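Local coordinates for uncharacterized protein (Desulfotomaculum acetoxidans, PDB 3U4Y) that is of unknown function but folds as a seven-bladed beta-propeller and belongs to the lactonase-like propeller family, at residues 220-234 against 237-250. Residues are numbered along the deposited sequence; the frame is centred on the assembly and turned at random.
Sequences NNLPGTIVVSRDGST and VLTESTVDVFNFNQ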
# COMPACT_ATOMS: atom_id res chain seq x y z
N ASN A 220 1.05 19.13 -3.92
CA ASN A 220 -0.23 19.76 -3.65
C ASN A 220 -0.77 19.32 -2.31
O ASN A 220 -0.23 18.43 -1.65
CB ASN A 220 -1.24 19.41 -4.74
CG ASN A 220 -0.92 20.06 -6.05
OD1 ASN A 220 -0.52 19.38 -7.00
ND2 ASN A 220 -1.10 21.37 -6.13
N ASN A 221 -1.88 19.92 -1.91
CA ASN A 221 -2.40 19.63 -0.59
C ASN A 221 -2.68 18.16 -0.30
O ASN A 221 -3.51 17.53 -0.97
CB ASN A 221 -3.65 20.46 -0.31
CG ASN A 221 -3.98 20.52 1.15
OD1 ASN A 221 -3.10 20.37 2.02
ND2 ASN A 221 -5.25 20.75 1.45
N LEU A 222 -1.95 17.63 0.68
CA LEU A 222 -2.36 16.43 1.39
C LEU A 222 -2.07 15.15 0.63
O LEU A 222 -2.99 14.50 0.14
CB LEU A 222 -3.84 16.55 1.75
CG LEU A 222 -4.19 16.48 3.24
CD1 LEU A 222 -3.29 17.37 4.07
CD2 LEU A 222 -5.63 16.85 3.45
N PRO A 223 -0.79 14.78 0.53
CA PRO A 223 -0.34 13.60 -0.23
C PRO A 223 -0.62 12.27 0.47
O PRO A 223 -0.20 12.05 1.61
CB PRO A 223 1.16 13.83 -0.36
CG PRO A 223 1.52 14.68 0.83
CD PRO A 223 0.35 15.58 1.03
N GLY A 224 -1.31 11.36 -0.22
CA GLY A 224 -1.68 10.10 0.38
C GLY A 224 -0.80 8.91 0.02
O GLY A 224 -0.13 8.34 0.88
N THR A 225 -0.82 8.53 -1.25
CA THR A 225 -0.19 7.28 -1.64
C THR A 225 0.74 7.46 -2.83
O THR A 225 0.47 8.25 -3.74
CB THR A 225 -1.25 6.13 -1.87
OG1 THR A 225 -1.36 5.81 -3.27
CG2 THR A 225 -2.63 6.53 -1.29
N ILE A 226 1.85 6.73 -2.80
CA ILE A 226 2.92 6.84 -3.79
C ILE A 226 2.96 5.61 -4.66
O ILE A 226 3.23 4.51 -4.16
CB ILE A 226 4.32 6.91 -3.11
CG1 ILE A 226 4.32 7.85 -1.90
CG2 ILE A 226 5.37 7.32 -4.10
CD1 ILE A 226 3.46 9.05 -2.07
N VAL A 227 2.70 5.76 -5.95
CA VAL A 227 2.90 4.66 -6.89
C VAL A 227 4.15 4.94 -7.69
O VAL A 227 4.32 6.05 -8.20
CB VAL A 227 1.78 4.56 -7.93
CG1 VAL A 227 2.01 3.32 -8.81
CG2 VAL A 227 0.43 4.55 -7.29
N VAL A 228 5.02 3.95 -7.83
CA VAL A 228 6.17 4.14 -8.71
C VAL A 228 6.34 3.06 -9.80
O VAL A 228 6.41 1.87 -9.51
CB VAL A 228 7.50 4.42 -7.92
CG1 VAL A 228 7.31 4.26 -6.40
CG2 VAL A 228 8.67 3.59 -8.47
N SER A 229 6.37 3.52 -11.04
CA SER A 229 6.58 2.70 -12.24
C SER A 229 7.77 1.72 -12.14
O SER A 229 8.74 1.99 -11.44
CB SER A 229 6.80 3.65 -13.40
OG SER A 229 8.05 4.30 -13.24
N ARG A 230 7.72 0.60 -12.86
CA ARG A 230 8.65 -0.50 -12.58
C ARG A 230 10.12 -0.27 -12.95
O ARG A 230 11.00 -1.04 -12.53
CB ARG A 230 8.12 -1.83 -13.12
CG ARG A 230 7.41 -1.77 -14.48
CD ARG A 230 6.95 -3.17 -14.94
NE ARG A 230 5.50 -3.39 -14.84
CZ ARG A 230 4.91 -4.29 -14.05
NH1 ARG A 230 3.58 -4.39 -14.04
NH2 ARG A 230 5.63 -5.08 -13.26
N ASP A 231 10.39 0.78 -13.73
CA ASP A 231 11.77 1.20 -14.02
C ASP A 231 12.29 2.24 -13.03
O ASP A 231 13.49 2.50 -12.97
CB ASP A 231 11.91 1.73 -15.44
CG ASP A 231 11.14 3.01 -15.68
OD1 ASP A 231 11.45 3.71 -16.68
OD2 ASP A 231 10.23 3.30 -14.87
N GLY A 232 11.39 2.84 -12.27
CA GLY A 232 11.77 3.66 -11.14
C GLY A 232 11.90 5.12 -11.48
O GLY A 232 12.29 5.91 -10.63
N SER A 233 11.56 5.48 -12.70
CA SER A 233 11.81 6.83 -13.19
C SER A 233 10.60 7.73 -13.14
O SER A 233 10.73 8.94 -13.36
CB SER A 233 12.25 6.76 -14.64
OG SER A 233 11.10 6.53 -15.44
N THR A 234 9.43 7.16 -12.92
CA THR A 234 8.20 7.96 -12.82
C THR A 234 7.44 7.68 -11.52
O THR A 234 7.30 6.53 -11.11
CB THR A 234 7.31 7.79 -14.06
OG1 THR A 234 8.04 8.22 -15.22
CG2 THR A 234 6.06 8.64 -13.93
N VAL A 237 1.69 10.57 -7.24
CA VAL A 237 1.29 10.86 -5.88
C VAL A 237 -0.18 11.27 -5.80
O VAL A 237 -0.62 12.16 -6.51
CB VAL A 237 2.15 11.98 -5.31
CG1 VAL A 237 1.77 12.26 -3.86
CG2 VAL A 237 3.61 11.60 -5.43
N LEU A 238 -0.93 10.60 -4.92
CA LEU A 238 -2.36 10.90 -4.76
C LEU A 238 -2.62 11.99 -3.72
O LEU A 238 -2.18 11.91 -2.57
CB LEU A 238 -3.14 9.62 -4.42
CG LEU A 238 -4.65 9.64 -4.18
CD1 LEU A 238 -5.45 10.21 -5.35
CD2 LEU A 238 -5.12 8.25 -3.85
N THR A 239 -3.37 13.00 -4.14
CA THR A 239 -3.58 14.20 -3.36
C THR A 239 -5.07 14.42 -3.09
O THR A 239 -5.92 13.77 -3.69
CB THR A 239 -2.94 15.39 -4.11
OG1 THR A 239 -1.53 15.37 -3.86
CG2 THR A 239 -3.57 16.77 -3.74
N GLU A 240 -5.38 15.32 -2.18
CA GLU A 240 -6.75 15.71 -1.95
C GLU A 240 -7.45 16.02 -3.27
O GLU A 240 -8.57 15.59 -3.48
CB GLU A 240 -6.77 16.94 -1.06
CG GLU A 240 -8.15 17.47 -0.74
CD GLU A 240 -8.09 18.71 0.13
OE1 GLU A 240 -7.13 19.50 -0.03
OE2 GLU A 240 -8.99 18.88 0.97
N SER A 241 -6.78 16.74 -4.16
CA SER A 241 -7.42 17.24 -5.39
C SER A 241 -6.77 16.75 -6.67
O SER A 241 -7.40 16.74 -7.73
CB SER A 241 -7.44 18.76 -5.39
OG SER A 241 -8.39 19.26 -4.45
N THR A 242 -5.51 16.35 -6.57
CA THR A 242 -4.76 16.01 -7.76
C THR A 242 -3.98 14.72 -7.67
O THR A 242 -3.68 14.22 -6.58
CB THR A 242 -3.74 17.12 -8.10
OG1 THR A 242 -2.81 17.25 -7.02
CG2 THR A 242 -4.44 18.44 -8.31
N VAL A 243 -3.64 14.20 -8.84
CA VAL A 243 -2.47 13.34 -8.97
C VAL A 243 -1.33 14.24 -9.39
O VAL A 243 -1.51 15.11 -10.24
CB VAL A 243 -2.63 12.32 -10.06
CG1 VAL A 243 -1.42 11.37 -10.03
CG2 VAL A 243 -3.92 11.58 -9.88
N ASP A 244 -0.18 14.04 -8.78
CA ASP A 244 1.04 14.71 -9.18
C ASP A 244 1.98 13.69 -9.78
O ASP A 244 2.15 12.60 -9.23
CB ASP A 244 1.72 15.36 -7.97
CG ASP A 244 0.90 16.49 -7.42
OD1 ASP A 244 0.01 16.95 -8.15
OD2 ASP A 244 1.13 16.90 -6.28
N VAL A 245 2.58 14.00 -10.91
CA VAL A 245 3.61 13.12 -11.39
C VAL A 245 5.00 13.76 -11.32
O VAL A 245 5.18 14.93 -11.66
CB VAL A 245 3.26 12.54 -12.78
CG1 VAL A 245 2.19 13.38 -13.44
CG2 VAL A 245 4.49 12.40 -13.65
N PHE A 246 5.96 13.00 -10.81
CA PHE A 246 7.35 13.42 -10.81
C PHE A 246 8.20 12.46 -11.62
O PHE A 246 7.82 11.32 -11.82
CB PHE A 246 7.91 13.45 -9.40
CG PHE A 246 7.13 14.29 -8.45
CD1 PHE A 246 5.81 13.98 -8.15
CD2 PHE A 246 7.73 15.36 -7.81
CE1 PHE A 246 5.08 14.74 -7.24
CE2 PHE A 246 7.03 16.12 -6.91
CZ PHE A 246 5.70 15.82 -6.63
N ASN A 247 9.35 12.92 -12.06
CA ASN A 247 10.37 12.04 -12.61
C ASN A 247 11.38 11.80 -11.52
O ASN A 247 11.63 12.68 -10.72
CB ASN A 247 11.07 12.72 -13.77
CG ASN A 247 10.28 12.64 -15.05
OD1 ASN A 247 10.06 13.66 -15.71
ND2 ASN A 247 9.87 11.43 -15.43
N PHE A 248 11.97 10.61 -11.49
CA PHE A 248 13.00 10.34 -10.52
C PHE A 248 14.31 10.11 -11.21
O PHE A 248 14.37 9.53 -12.27
CB PHE A 248 12.65 9.14 -9.66
CG PHE A 248 13.56 8.95 -8.48
CD1 PHE A 248 13.81 9.98 -7.59
CD2 PHE A 248 14.15 7.71 -8.24
CE1 PHE A 248 14.62 9.79 -6.49
CE2 PHE A 248 14.96 7.51 -7.14
CZ PHE A 248 15.20 8.55 -6.27
N ASN A 249 15.36 10.59 -10.59
CA ASN A 249 16.68 10.40 -11.11
C ASN A 249 17.48 9.51 -10.18
O ASN A 249 17.85 9.91 -9.07
CB ASN A 249 17.38 11.73 -11.27
CG ASN A 249 18.74 11.57 -11.82
OD1 ASN A 249 19.66 11.14 -11.12
ND2 ASN A 249 18.89 11.87 -13.09
N GLN A 250 17.76 8.30 -10.65
CA GLN A 250 18.24 7.26 -9.77
C GLN A 250 19.70 7.35 -9.40
O GLN A 250 20.17 6.58 -8.56
CB GLN A 250 17.89 5.90 -10.33
CG GLN A 250 16.64 5.31 -9.71
CD GLN A 250 15.78 4.60 -10.73
OE1 GLN A 250 15.55 5.11 -11.82
NE2 GLN A 250 15.30 3.40 -10.37
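The backbone N-H of Asn220 is donated to Asp244 OD2, N to OD2 3.2 Å, nearly straight at 172° and almost in line with the carboxylate C-O bond. Asp244 CG lies anti to its own carbonyl carbon (chi1 -67°), which helps carry the carboxylate to that N-H. Asn221 ND2 reaches Glu240 OE1 in a weak, bent bond; the amide and carboxylate planes stand 66° apart. Pro223 CB packs 3.9 Å from Val237 CG1, a branch that Ile226 CD1 also touches at 4.0 Å. Leu238 faces two residues, taking the N-H of Gly224 on its O and giving its own N-H to Thr225 O (N to O 3.0 Å), a classic beta bulge; Ile226 and Val237 beyond it form a non-hydrogen-bonded antiparallel pair. After the type I turn Ser229-Gly232, Gln250 NE2 donates to Asp231 O at 3.3 Å, and Gly232 O sits at the Phe248 ring edge, 3.5 Å from CD2. Ser233 O accepts the N-H of Phe248, O to N 2.8 Å, with the donor well above the carbonyl plane, and Thr234 and Asn247 form a second non-hydrogen-bonded pair. Strands 226-228, 234-238, 242-249 and 254-262 thus make one up-and-down four-stranded antiparallel blade of a seven-bladed beta-propeller.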